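Local coordinates for lipoprotein signal peptidase (Staphylococcus aureus, PDB 6RYO) that probably cuts the signal peptides from bacterial prolipoproteins within the cell membrane, as an aspartic peptidase of the A8 family, at residues 43-48 / 155-160; 73-78 / 139-144. All blocks are in the same frame, centred on the assembly; numbering follows the deposited sequence.

In the fold
Contact 1 joins helix 31-55 to the start of helix 158-174, near the centre of the chain; contact 2 pairs strands 69-76 and 140-146 of a three-stranded antiparallel sheet, in which 69-76 is the middle strand. Their centres lie about 10 Å apart. Along the chain contact 2 is nested inside the loop that contact 1 closes, and strand 140-146 runs on to helix 158-174. The two also touch: Phe-156 shares backbone hydrogen bonds with Phe-143 and Ile-144, and Asn-157 reaches Val-141. Each contact brings one predicted catalytic aspartate, Asp-160 from the helix and Asp-142 from the strand, to one site in the membrane enzyme.

Contact 1: residues 43-48 / 155-160; sequences IFDQVT and IFNIAD. With OLC ((2R)-2,3-dihydroxypropyl (9Z)-octadec-9-enoate), chain B; OLC ((2R)-2,3-dihydroxypropyl (9Z)-octadec-9-enoate), chain F; OLC ((2R)-2,3-dihydroxypropyl (9Z)-octadec-9-enoate), chain C.
Asp-45 of helix 31-55 meets the first turn of helix 158-174 with its side chain. Asp-45 CB rests on CB of Ile-158 at 3.7 Å and also nears its CG2. With CG anti to the backbone N (chi1 164°), the carboxylate reaches beyond Ile-158 to Ala-159, whose CB lies 3.7 Å from Asp-45 CG and 3.2 Å from Asp-45 OD2. At the tip, Asp-45 OD2 accepts from Ala-159 N at 2.8 Å; the donor sits above the carboxylate plane, 41° out of it, and the bond is bent. OD1 turns to Lys-49, its salt-bridge partner. One turn after Phe-44 on the same helix, Thr-48 crosses Ile-158 at about a right angle, while the CD1 end of Ile-158 meets acyl tails of two monooleins. Asn-157 is the N-cap: its OD1 accepts from Asp-160 N at 2.8 Å, nearly along the C=O axis, and Asp-160 OD2 takes a longer bond from Asn-157 N, completing a capping box. These three acceptors take up backbone N-H groups at the helix start. The capping box, with Asn-130 on OD1, probably helps orient the predicted catalytic Asp-160, whose OD2 also bonds a polar side chain of the bound peptide; negative Asp-45 probably suits the helix dipole's positive end.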
ATOM      1  N   ILE A  43       2.645   9.005  -5.301  1.00 26.86           N
ATOM      2  CA  ILE A  43       2.132   9.777  -6.431  1.00 27.52           C
ATOM      3  C   ILE A  43       1.264   8.898  -7.323  1.00 27.76           C
ATOM      4  O   ILE A  43       0.115   9.237  -7.630  1.00 29.84           O
ATOM      5  CB  ILE A  43       3.292  10.410  -7.223  1.00 31.78           C
ATOM      6  CG1 ILE A  43       3.952  11.525  -6.412  1.00 41.94           C
ATOM      7  CG2 ILE A  43       2.798  10.960  -8.553  1.00 27.60           C
ATOM      8  CD1 ILE A  43       3.052  12.707  -6.163  1.00 51.00           C
ATOM      9  N   PHE A  44       1.793   7.741  -7.730  1.00 26.07           N
ATOM     10  CA  PHE A  44       1.052   6.872  -8.638  1.00 31.26           C
ATOM     11  C   PHE A  44      -0.157   6.236  -7.966  1.00 31.27           C
ATOM     12  O   PHE A  44      -1.160   5.964  -8.633  1.00 32.42           O
ATOM     13  CB  PHE A  44       1.970   5.793  -9.205  1.00 38.65           C
ATOM     14  CG  PHE A  44       2.779   6.249 -10.384  1.00 50.96           C
ATOM     15  CD1 PHE A  44       2.176   6.459 -11.612  1.00 54.13           C
ATOM     16  CD2 PHE A  44       4.141   6.470 -10.267  1.00 54.25           C
ATOM     17  CE1 PHE A  44       2.913   6.881 -12.701  1.00 54.34           C
ATOM     18  CE2 PHE A  44       4.885   6.892 -11.352  1.00 55.20           C
ATOM     19  CZ  PHE A  44       4.270   7.097 -12.571  1.00 55.29           C
ATOM     20  N   ASP A  45      -0.090   5.983  -6.659  1.00 31.94           N
ATOM     21  CA  ASP A  45      -1.260   5.457  -5.964  1.00 27.30           C
ATOM     22  C   ASP A  45      -2.353   6.512  -5.865  1.00 24.91           C
ATOM     23  O   ASP A  45      -3.527   6.234  -6.135  1.00 25.84           O
ATOM     24  CB  ASP A  45      -0.873   4.947  -4.577  1.00 28.72           C
ATOM     25  CG  ASP A  45      -2.075   4.752  -3.675  1.00 30.22           C
ATOM     26  OD1 ASP A  45      -2.450   5.707  -2.961  1.00 29.93           O
ATOM     27  OD2 ASP A  45      -2.663   3.650  -3.701  1.00 32.14           O
ATOM     28  N   GLN A  46      -1.982   7.735  -5.478  1.00 23.05           N
ATOM     29  CA  GLN A  46      -2.978   8.787  -5.316  1.00 20.45           C
ATOM     30  C   GLN A  46      -3.545   9.230  -6.659  1.00 25.41           C
ATOM     31  O   GLN A  46      -4.742   9.529  -6.763  1.00 31.52           O
ATOM     32  CB  GLN A  46      -2.370   9.971  -4.566  1.00 21.40           C
ATOM     33  CG  GLN A  46      -2.202   9.725  -3.075  1.00 21.97           C
ATOM     34  CD  GLN A  46      -3.521   9.434  -2.387  1.00 27.40           C
ATOM     35  OE1 GLN A  46      -4.521  10.118  -2.620  1.00 26.95           O
ATOM     36  NE2 GLN A  46      -3.536   8.412  -1.539  1.00 28.55           N
ATOM     37  N   VAL A  47      -2.708   9.280  -7.695  1.00 25.60           N
ATOM     38  CA  VAL A  47      -3.188   9.676  -9.016  1.00 30.31           C
ATOM     39  C   VAL A  47      -4.164   8.639  -9.561  1.00 33.30           C
ATOM     40  O   VAL A  47      -5.284   8.973  -9.964  1.00 35.45           O
ATOM     41  CB  VAL A  47      -2.008   9.907  -9.976  1.00 31.37           C
ATOM     42  CG1 VAL A  47      -2.496   9.935 -11.413  1.00 32.00           C
ATOM     43  CG2 VAL A  47      -1.295  11.212  -9.636  1.00 25.39           C
ATOM     44  N   THR A  48      -3.764   7.364  -9.562  1.00 36.01           N
ATOM     45  CA  THR A  48      -4.626   6.310 -10.093  1.00 34.28           C
ATOM     46  C   THR A  48      -5.941   6.231  -9.326  1.00 35.31           C
ATOM     47  O   THR A  48      -7.013   6.093  -9.927  1.00 37.54           O
ATOM     48  CB  THR A  48      -3.903   4.963 -10.048  1.00 34.48           C
ATOM     49  OG1 THR A  48      -3.322   4.774  -8.751  1.00 33.63           O
ATOM     50  CG2 THR A  48      -2.814   4.903 -11.112  1.00 38.47           C
ATOM     51  N   ILE A 155     -10.872  -6.389  -4.316  1.00 17.46           N
ATOM     52  CA  ILE A 155     -10.371  -5.320  -5.170  1.00 17.15           C
ATOM     53  C   ILE A 155      -9.392  -4.475  -4.364  1.00 17.83           C
ATOM     54  O   ILE A 155      -9.731  -3.966  -3.289  1.00 21.55           O
ATOM     55  CB  ILE A 155     -11.527  -4.472  -5.716  1.00 20.18           C
ATOM     56  CG1 ILE A 155     -12.586  -5.371  -6.361  1.00 20.57           C
ATOM     57  CG2 ILE A 155     -11.021  -3.455  -6.724  1.00 24.79           C
ATOM     58  CD1 ILE A 155     -13.832  -4.637  -6.808  1.00 19.53           C
ATOM     59  N   PHE A 156      -8.171  -4.330  -4.873  1.00 16.39           N
ATOM     60  CA  PHE A 156      -7.120  -3.598  -4.175  1.00 17.18           C
ATOM     61  C   PHE A 156      -6.585  -2.471  -5.060  1.00 21.58           C
ATOM     62  O   PHE A 156      -7.131  -2.181  -6.128  1.00 24.17           O
ATOM     63  CB  PHE A 156      -6.004  -4.546  -3.727  1.00 23.05           C
ATOM     64  CG  PHE A 156      -5.336  -5.283  -4.854  1.00 24.66           C
ATOM     65  CD1 PHE A 156      -5.883  -6.452  -5.358  1.00 21.40           C
ATOM     66  CD2 PHE A 156      -4.147  -4.820  -5.393  1.00 25.11           C
ATOM     67  CE1 PHE A 156      -5.266  -7.135  -6.388  1.00 20.83           C
ATOM     68  CE2 PHE A 156      -3.524  -5.500  -6.421  1.00 24.72           C
ATOM     69  CZ  PHE A 156      -4.084  -6.661  -6.916  1.00 22.65           C
ATOM     70  N   ASN A 157      -5.511  -1.829  -4.602  1.00 19.35           N
ATOM     71  CA  ASN A 157      -4.967  -0.652  -5.269  1.00 21.28           C
ATOM     72  C   ASN A 157      -3.443  -0.711  -5.217  1.00 22.95           C
ATOM     73  O   ASN A 157      -2.849  -1.721  -4.829  1.00 23.39           O
ATOM     74  CB  ASN A 157      -5.526   0.625  -4.628  1.00 20.96           C
ATOM     75  CG  ASN A 157      -5.387   0.630  -3.115  1.00 20.52           C
ATOM     76  OD1 ASN A 157      -4.384   0.173  -2.569  1.00 20.37           O
ATOM     77  ND2 ASN A 157      -6.404   1.142  -2.430  1.00 22.06           N
ATOM     78  N   ILE A 158      -2.807   0.390  -5.624  1.00 21.16           N
ATOM     79  CA  ILE A 158      -1.348   0.451  -5.648  1.00 17.20           C
ATOM     80  C   ILE A 158      -0.782   0.430  -4.233  1.00 17.32           C
ATOM     81  O   ILE A 158       0.230  -0.231  -3.966  1.00 22.04           O
ATOM     82  CB  ILE A 158      -0.883   1.695  -6.427  1.00 15.68           C
ATOM     83  CG1 ILE A 158      -1.432   1.664  -7.856  1.00 18.00           C
ATOM     84  CG2 ILE A 158       0.629   1.777  -6.442  1.00 12.04           C
ATOM     85  CD1 ILE A 158      -0.907   0.513  -8.686  1.00 22.46           C
ATOM     86  N   ALA A 159      -1.420   1.150  -3.305  1.00 16.32           N
ATOM     87  CA  ALA A 159      -0.952   1.165  -1.921  1.00 17.73           C
ATOM     88  C   ALA A 159      -0.957  -0.235  -1.320  1.00 25.09           C
ATOM     89  O   ALA A 159      -0.049  -0.598  -0.561  1.00 34.93           O
ATOM     90  CB  ALA A 159      -1.811   2.112  -1.084  1.00 18.39           C
ATOM     91  N   ASP A 160      -1.974  -1.036  -1.646  1.00 19.05           N
ATOM     92  CA  ASP A 160      -1.979  -2.431  -1.215  1.00 16.77           C
ATOM     93  C   ASP A 160      -0.854  -3.216  -1.881  1.00 19.23           C
ATOM     94  O   ASP A 160      -0.242  -4.091  -1.254  1.00 22.28           O
ATOM     95  CB  ASP A 160      -3.334  -3.071  -1.518  1.00 14.70           C
ATOM     96  CG  ASP A 160      -4.474  -2.402  -0.780  1.00 19.34           C
ATOM     97  OD1 ASP A 160      -4.267  -1.968   0.373  1.00 21.49           O
ATOM     98  OD2 ASP A 160      -5.581  -2.305  -1.353  1.00 23.85           O
TER
HETATM   99  C10 OLC B 101       1.258  -6.329  -8.270  1.00 46.62           C
HETATM  100  C9  OLC B 101       1.598  -6.672  -7.046  1.00 45.97           C
HETATM  101  C11 OLC B 101       0.512  -7.317  -9.163  1.00 44.72           C
HETATM  102  C8  OLC B 101       1.247  -8.062  -6.519  1.00 42.96           C
HETATM  103  C24 OLC B 101      -8.654  -5.082  -0.447  1.00 45.38           C
HETATM  104  C12 OLC B 101      -0.417  -6.550 -10.101  1.00 38.69           C
HETATM  105  C7  OLC B 101       0.758  -7.964  -5.077  1.00 33.91           C
HETATM  106  C13 OLC B 101      -1.807  -7.180 -10.062  1.00 30.08           C
HETATM  107  C6  OLC B 101      -0.764  -7.844  -5.063  1.00 25.49           C
HETATM  108  C14 OLC B 101      -2.416  -7.132 -11.461  1.00 28.12           C
HETATM  109  C5  OLC B 101      -1.244  -7.804  -3.617  1.00 22.19           C
HETATM  110  C4  OLC B 101      -2.745  -7.533  -3.569  1.00 23.70           C
HETATM  111  C3  OLC B 101      -3.120  -7.090  -2.157  1.00 24.00           C
HETATM  112  C2  OLC B 101      -4.569  -7.475  -1.873  1.00 29.62           C
HETATM  113  C21 OLC B 101      -6.788  -6.142   0.837  1.00 34.61           C
HETATM  114  C1  OLC B 101      -5.054  -6.748  -0.622  1.00 35.95           C
HETATM  115  C22 OLC B 101      -7.721  -4.938   0.751  1.00 38.39           C
HETATM  116  O19 OLC B 101      -4.279  -6.394   0.203  1.00 45.27           O
HETATM  117  O25 OLC B 101      -9.923  -4.594  -0.104  1.00 49.31           O
HETATM  118  O23 OLC B 101      -8.487  -4.856   1.916  1.00 37.94           O
HETATM  119  O20 OLC B 101      -6.419  -6.496  -0.463  1.00 34.45           O
HETATM  120  C10 OLC F 204       5.922   1.906 -10.383  1.00 56.04           C
HETATM  121  C9  OLC F 204       7.029   2.365  -9.839  1.00 55.84           C
HETATM  122  C11 OLC F 204       4.579   2.087  -9.678  1.00 54.91           C
HETATM  123  C8  OLC F 204       6.993   3.087  -8.492  1.00 52.75           C
HETATM  124  C24 OLC F 204      18.563   7.036  -7.635  1.00 55.88           C
HETATM  125  C12 OLC F 204       3.460   1.792 -10.675  1.00 55.84           C
HETATM  126  C7  OLC F 204       8.408   3.378  -7.988  1.00 49.94           C
HETATM  127  C13 OLC F 204       2.124   2.264 -10.107  1.00 54.34           C
HETATM  128  C6  OLC F 204       9.457   2.932  -9.006  1.00 42.97           C
HETATM  129  C14 OLC F 204       1.256   2.799 -11.243  1.00 51.72           C
HETATM  130  C5  OLC F 204      10.851   3.314  -8.515  1.00 36.72           C
HETATM  131  C4  OLC F 204      11.131   4.773  -8.867  1.00 31.09           C
HETATM  132  C3  OLC F 204      12.624   4.947  -9.124  1.00 30.71           C
HETATM  133  C2  OLC F 204      13.415   4.567  -7.872  1.00 33.63           C
HETATM  134  C21 OLC F 204      16.939   5.174  -7.243  1.00 44.22           C
HETATM  135  C1  OLC F 204      14.901   4.536  -8.211  1.00 38.48           C
HETATM  136  C22 OLC F 204      18.127   5.643  -8.083  1.00 53.68           C
HETATM  137  O19 OLC F 204      15.350   3.615  -8.807  1.00 45.99           O
HETATM  138  O25 OLC F 204      19.944   7.054  -7.400  1.00 59.05           O
HETATM  139  O23 OLC F 204      19.191   4.746  -7.924  1.00 60.11           O
HETATM  140  O20 OLC F 204      15.740   5.591  -7.834  1.00 39.92           O
HETATM  141  C18 OLC C 201       0.038  -2.605 -10.346  1.00 49.09           C
HETATM  142  C10 OLC C 201       6.769  -1.316  -5.937  1.00 56.68           C
HETATM  143  C9  OLC C 201       8.040  -1.345  -6.284  1.00 59.77           C
HETATM  144  C17 OLC C 201       0.722  -2.954  -9.028  1.00 48.44           C
HETATM  145  C11 OLC C 201       5.902  -0.106  -6.278  1.00 49.32           C
HETATM  146  C8  OLC C 201       8.667  -0.170  -7.032  1.00 56.50           C
HETATM  147  C24 OLC C 201      20.593  -1.086  -7.144  1.00 72.23           C
HETATM  148  C16 OLC C 201       2.223  -3.080  -9.273  1.00 51.78           C
HETATM  149  C12 OLC C 201       4.429  -0.496  -6.197  1.00 40.61           C
HETATM  150  C7  OLC C 201       9.944  -0.623  -7.740  1.00 53.81           C
HETATM  151  C15 OLC C 201       2.811  -1.681  -9.429  1.00 54.72           C
HETATM  152  C13 OLC C 201       4.117  -1.475  -7.325  1.00 43.69           C
HETATM  153  C6  OLC C 201      11.031  -0.943  -6.714  1.00 50.11           C
HETATM  154  C14 OLC C 201       2.868  -1.004  -8.063  1.00 50.34           C
HETATM  155  C5  OLC C 201      11.946   0.266  -6.532  1.00 50.29           C
HETATM  156  C4  OLC C 201      13.156   0.151  -7.458  1.00 50.27           C
HETATM  157  C3  OLC C 201      14.413  -0.089  -6.624  1.00 52.38           C
HETATM  158  C2  OLC C 201      15.513   0.876  -7.065  1.00 57.57           C
HETATM  159  C21 OLC C 201      18.592   0.326  -7.614  1.00 70.11           C
HETATM  160  C1  OLC C 201      16.756   0.654  -6.207  1.00 63.76           C
HETATM  161  C22 OLC C 201      20.105   0.336  -7.410  1.00 74.07           C
HETATM  162  O19 OLC C 201      16.670   0.076  -5.177  1.00 66.43           O
HETATM  163  O25 OLC C 201      21.855  -1.033  -6.541  1.00 69.87           O
HETATM  164  O23 OLC C 201      20.729   0.846  -8.555  1.00 78.00           O
HETATM  165  O20 OLC C 201      18.000   1.130  -6.637  1.00 66.06           O

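Contact 2: residues 73-78 / 139-144; sequences SHRNNG and EVVDFI. With OLC ((2R)-2,3-dihydroxypropyl (9Z)-octadec-9-enoate), chain B.
His-74 and Asp-142 face each other as an antiparallel hydrogen-bonded pair: His-74 N donates to Asp-142 O at 2.7 Å, and Asp-142 N returns a bond to His-74 O at 2.9 Å. Asn-76 and Val-140 repeat the exchange, each N giving to the other's O at 2.8 Å. Between them Arg-75 and Val-141 form a non-hydrogen-bonded pair; there Val-141 O goes to Asn-157 ND2 and Val-141 N to Asp-133. His-74 O has a second donor, Arg-75 NH1, which comes from the opposite face of the carbonyl plane to Asp-142 N. Arg-75 NH1 also gives to Ser-73 OG at 2.8 Å, in the guanidinium plane; a bend at chi2 (-57°) curls the arginine back to both, with CG2 of Val-141 over one guanidinium face. On the face with His-74 and Asp-142, the imidazole and carboxylate lie side by side with planes 17° apart, OD2 at the ring edge. Asn-76 OD1 takes Gly-78 N at 3.0 Å in an Asx turn. Asn-76 ND2 serves the bound peptide, lies 2.6 Å from monoolein O25 and lends Asp-142 OD2 a weak bond, while Asp-142 OD1 is hydrogen-bonded to a polar side chain of that peptide. The strand pairing thus leaves the predicted catalytic carboxylate pointing at the bound peptide, with Asp-142 N and O both tied to His-74.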
ATOM      1  N   SER A  73     -14.457  -0.086 -10.111  1.00 18.92           N
ATOM      2  CA  SER A  73     -14.504   0.972  -9.110  1.00 20.33           C
ATOM      3  C   SER A  73     -15.153   0.454  -7.832  1.00 18.43           C
ATOM      4  O   SER A  73     -16.303  -0.000  -7.850  1.00 20.28           O
ATOM      5  CB  SER A  73     -15.267   2.179  -9.652  1.00 19.17           C
ATOM      6  OG  SER A  73     -15.227   3.262  -8.739  1.00 18.55           O
ATOM      7  N   HIS A  74     -14.414   0.513  -6.727  1.00 17.34           N
ATOM      8  CA  HIS A  74     -14.905   0.074  -5.429  1.00 19.78           C
ATOM      9  C   HIS A  74     -14.390   1.025  -4.357  1.00 16.93           C
ATOM     10  O   HIS A  74     -13.379   1.708  -4.538  1.00 18.91           O
ATOM     11  CB  HIS A  74     -14.470  -1.369  -5.121  1.00 22.94           C
ATOM     12  CG  HIS A  74     -14.889  -1.853  -3.765  1.00 25.51           C
ATOM     13  ND1 HIS A  74     -16.204  -2.106  -3.439  1.00 27.48           N
ATOM     14  CD2 HIS A  74     -14.168  -2.120  -2.651  1.00 27.03           C
ATOM     15  CE1 HIS A  74     -16.274  -2.515  -2.185  1.00 25.76           C
ATOM     16  NE2 HIS A  74     -15.052  -2.532  -1.684  1.00 25.70           N
ATOM     17  N   ARG A  75     -15.100   1.060  -3.231  1.00 17.04           N
ATOM     18  CA  ARG A  75     -14.675   1.801  -2.052  1.00 17.79           C
ATOM     19  C   ARG A  75     -14.649   0.854  -0.862  1.00 22.52           C
ATOM     20  O   ARG A  75     -15.551   0.027  -0.701  1.00 23.03           O
ATOM     21  CB  ARG A  75     -15.604   2.990  -1.762  1.00 18.72           C
ATOM     22  CG  ARG A  75     -15.753   3.975  -2.915  1.00 21.23           C
ATOM     23  CD  ARG A  75     -14.409   4.529  -3.354  1.00 21.81           C
ATOM     24  NE  ARG A  75     -14.550   5.576  -4.363  1.00 23.21           N
ATOM     25  CZ  ARG A  75     -14.652   5.352  -5.670  1.00 23.15           C
ATOM     26  NH1 ARG A  75     -14.636   4.112  -6.138  1.00 26.32           N
ATOM     27  NH2 ARG A  75     -14.776   6.370  -6.509  1.00 22.85           N
ATOM     28  N   ASN A  76     -13.616   0.971  -0.033  1.00 28.79           N
ATOM     29  CA  ASN A  76     -13.428   0.092   1.114  1.00 28.68           C
ATOM     30  C   ASN A  76     -13.455   0.913   2.395  1.00 29.79           C
ATOM     31  O   ASN A  76     -12.703   1.885   2.530  1.00 32.51           O
ATOM     32  CB  ASN A  76     -12.109  -0.681   1.007  1.00 23.81           C
ATOM     33  CG  ASN A  76     -12.109  -1.954   1.835  1.00 21.19           C
ATOM     34  OD1 ASN A  76     -12.749  -2.027   2.885  1.00 24.03           O
ATOM     35  ND2 ASN A  76     -11.389  -2.968   1.363  1.00 18.96           N
ATOM     36  N   ASN A  77     -14.323   0.520   3.329  1.00 26.28           N
ATOM     37  CA  ASN A  77     -14.436   1.176   4.627  1.00 26.21           C
ATOM     38  C   ASN A  77     -14.418   0.153   5.756  1.00 30.33           C
ATOM     39  O   ASN A  77     -14.969   0.395   6.834  1.00 35.12           O
ATOM     40  CB  ASN A  77     -15.697   2.035   4.699  1.00 22.68           C
ATOM     41  CG  ASN A  77     -16.961   1.236   4.447  1.00 25.99           C
ATOM     42  OD1 ASN A  77     -16.911   0.131   3.906  1.00 39.07           O
ATOM     43  ND2 ASN A  77     -18.102   1.797   4.828  1.00 20.43           N
ATOM     44  N   GLY A  78     -13.789  -0.997   5.522  1.00 29.28           N
ATOM     45  CA  GLY A  78     -13.691  -2.013   6.550  1.00 26.02           C
ATOM     46  C   GLY A  78     -14.959  -2.792   6.797  1.00 27.63           C
ATOM     47  O   GLY A  78     -15.133  -3.342   7.887  1.00 33.52           O
ATOM     48  N   GLU A 139     -12.744   6.485   3.551  1.00 22.35           N
ATOM     49  CA  GLU A 139     -12.825   5.277   2.743  1.00 17.79           C
ATOM     50  C   GLU A 139     -11.502   5.103   2.014  1.00 20.91           C
ATOM     51  O   GLU A 139     -10.585   5.918   2.150  1.00 28.18           O
ATOM     52  CB  GLU A 139     -13.993   5.343   1.751  1.00 12.89           C
ATOM     53  CG  GLU A 139     -15.363   5.344   2.393  1.00 22.52           C
ATOM     54  CD  GLU A 139     -16.469   5.635   1.402  1.00 24.92           C
ATOM     55  OE1 GLU A 139     -16.161   6.043   0.261  1.00 24.03           O
ATOM     56  OE2 GLU A 139     -17.647   5.456   1.773  1.00 29.26           O
ATOM     57  N   VAL A 140     -11.398   4.027   1.237  1.00 22.51           N
ATOM     58  CA  VAL A 140     -10.220   3.747   0.428  1.00 19.57           C
ATOM     59  C   VAL A 140     -10.683   3.380  -0.974  1.00 22.61           C
ATOM     60  O   VAL A 140     -11.571   2.535  -1.135  1.00 21.12           O
ATOM     61  CB  VAL A 140      -9.363   2.616   1.030  1.00 20.32           C
ATOM     62  CG1 VAL A 140      -8.247   2.229   0.076  1.00 21.79           C
ATOM     63  CG2 VAL A 140      -8.782   3.042   2.368  1.00 18.24           C
ATOM     64  N   VAL A 141     -10.084   4.009  -1.981  1.00 22.45           N
ATOM     65  CA  VAL A 141     -10.427   3.730  -3.373  1.00 19.57           C
ATOM     66  C   VAL A 141      -9.742   2.438  -3.800  1.00 17.47           C
ATOM     67  O   VAL A 141      -8.512   2.331  -3.754  1.00 19.28           O
ATOM     68  CB  VAL A 141     -10.026   4.894  -4.289  1.00 23.46           C
ATOM     69  CG1 VAL A 141     -10.151   4.491  -5.759  1.00 19.74           C
ATOM     70  CG2 VAL A 141     -10.884   6.107  -3.993  1.00 26.02           C
ATOM     71  N   ASP A 142     -10.537   1.455  -4.210  1.00 21.10           N
ATOM     72  CA  ASP A 142     -10.037   0.187  -4.723  1.00 24.04           C
ATOM     73  C   ASP A 142     -10.508   0.017  -6.158  1.00 23.70           C
ATOM     74  O   ASP A 142     -11.700   0.177  -6.444  1.00 25.64           O
ATOM     75  CB  ASP A 142     -10.519  -0.981  -3.866  1.00 22.86           C
ATOM     76  CG  ASP A 142      -9.868  -1.011  -2.502  1.00 25.67           C
ATOM     77  OD1 ASP A 142      -8.715  -0.546  -2.375  1.00 31.07           O
ATOM     78  OD2 ASP A 142     -10.508  -1.512  -1.554  1.00 28.58           O
ATOM     79  N   PHE A 143      -9.576  -0.303  -7.059  1.00 21.14           N
ATOM     80  CA  PHE A 143      -9.925  -0.443  -8.472  1.00 20.17           C
ATOM     81  C   PHE A 143      -9.313  -1.647  -9.174  1.00 21.89           C
ATOM     82  O   PHE A 143      -9.787  -1.992 -10.262  1.00 23.88           O
ATOM     83  CB  PHE A 143      -9.538   0.825  -9.244  1.00 21.69           C
ATOM     84  CG  PHE A 143      -8.092   1.209  -9.096  1.00 22.33           C
ATOM     85  CD1 PHE A 143      -7.677   2.012  -8.046  1.00 20.21           C
ATOM     86  CD2 PHE A 143      -7.150   0.775 -10.013  1.00 24.30           C
ATOM     87  CE1 PHE A 143      -6.350   2.369  -7.909  1.00 14.93           C
ATOM     88  CE2 PHE A 143      -5.819   1.130  -9.881  1.00 18.75           C
ATOM     89  CZ  PHE A 143      -5.420   1.928  -8.826  1.00 18.97           C
ATOM     90  N   ILE A 144      -8.299  -2.305  -8.620  1.00 23.35           N
ATOM     91  CA  ILE A 144      -7.650  -3.419  -9.309  1.00 20.16           C
ATOM     92  C   ILE A 144      -8.449  -4.691  -9.055  1.00 25.21           C
ATOM     93  O   ILE A 144      -8.572  -5.145  -7.913  1.00 27.92           O
ATOM     94  CB  ILE A 144      -6.192  -3.579  -8.860  1.00 14.74           C
ATOM     95  CG1 ILE A 144      -5.372  -2.353  -9.267  1.00  6.69           C
ATOM     96  CG2 ILE A 144      -5.590  -4.839  -9.453  1.00 17.70           C
ATOM     97  CD1 ILE A 144      -3.911  -2.439  -8.882  1.00  6.56           C
TER
HETATM   98  C10 OLC B 101       1.258  -6.329  -8.270  1.00 46.62           C
HETATM   99  C9  OLC B 101       1.598  -6.672  -7.046  1.00 45.97           C
HETATM  100  C11 OLC B 101       0.512  -7.317  -9.163  1.00 44.72           C
HETATM  101  C8  OLC B 101       1.247  -8.062  -6.519  1.00 42.96           C
HETATM  102  C24 OLC B 101      -8.654  -5.082  -0.447  1.00 45.38           C
HETATM  103  C12 OLC B 101      -0.417  -6.550 -10.101  1.00 38.69           C
HETATM  104  C7  OLC B 101       0.758  -7.964  -5.077  1.00 33.91           C
HETATM  105  C13 OLC B 101      -1.807  -7.180 -10.062  1.00 30.08           C
HETATM  106  C6  OLC B 101      -0.764  -7.844  -5.063  1.00 25.49           C
HETATM  107  C14 OLC B 101      -2.416  -7.132 -11.461  1.00 28.12           C
HETATM  108  C5  OLC B 101      -1.244  -7.804  -3.617  1.00 22.19           C
HETATM  109  C4  OLC B 101      -2.745  -7.533  -3.569  1.00 23.70           C
HETATM  110  C3  OLC B 101      -3.120  -7.090  -2.157  1.00 24.00           C
HETATM  111  C2  OLC B 101      -4.569  -7.475  -1.873  1.00 29.62           C
HETATM  112  C21 OLC B 101      -6.788  -6.142   0.837  1.00 34.61           C
HETATM  113  C1  OLC B 101      -5.054  -6.748  -0.622  1.00 35.95           C
HETATM  114  C22 OLC B 101      -7.721  -4.938   0.751  1.00 38.39           C
HETATM  115  O19 OLC B 101      -4.279  -6.394   0.203  1.00 45.27           O
HETATM  116  O25 OLC B 101      -9.923  -4.594  -0.104  1.00 49.31           O
HETATM  117  O23 OLC B 101      -8.487  -4.856   1.916  1.00 37.94           O
HETATM  118  O20 OLC B 101      -6.419  -6.496  -0.463  1.00 34.45           O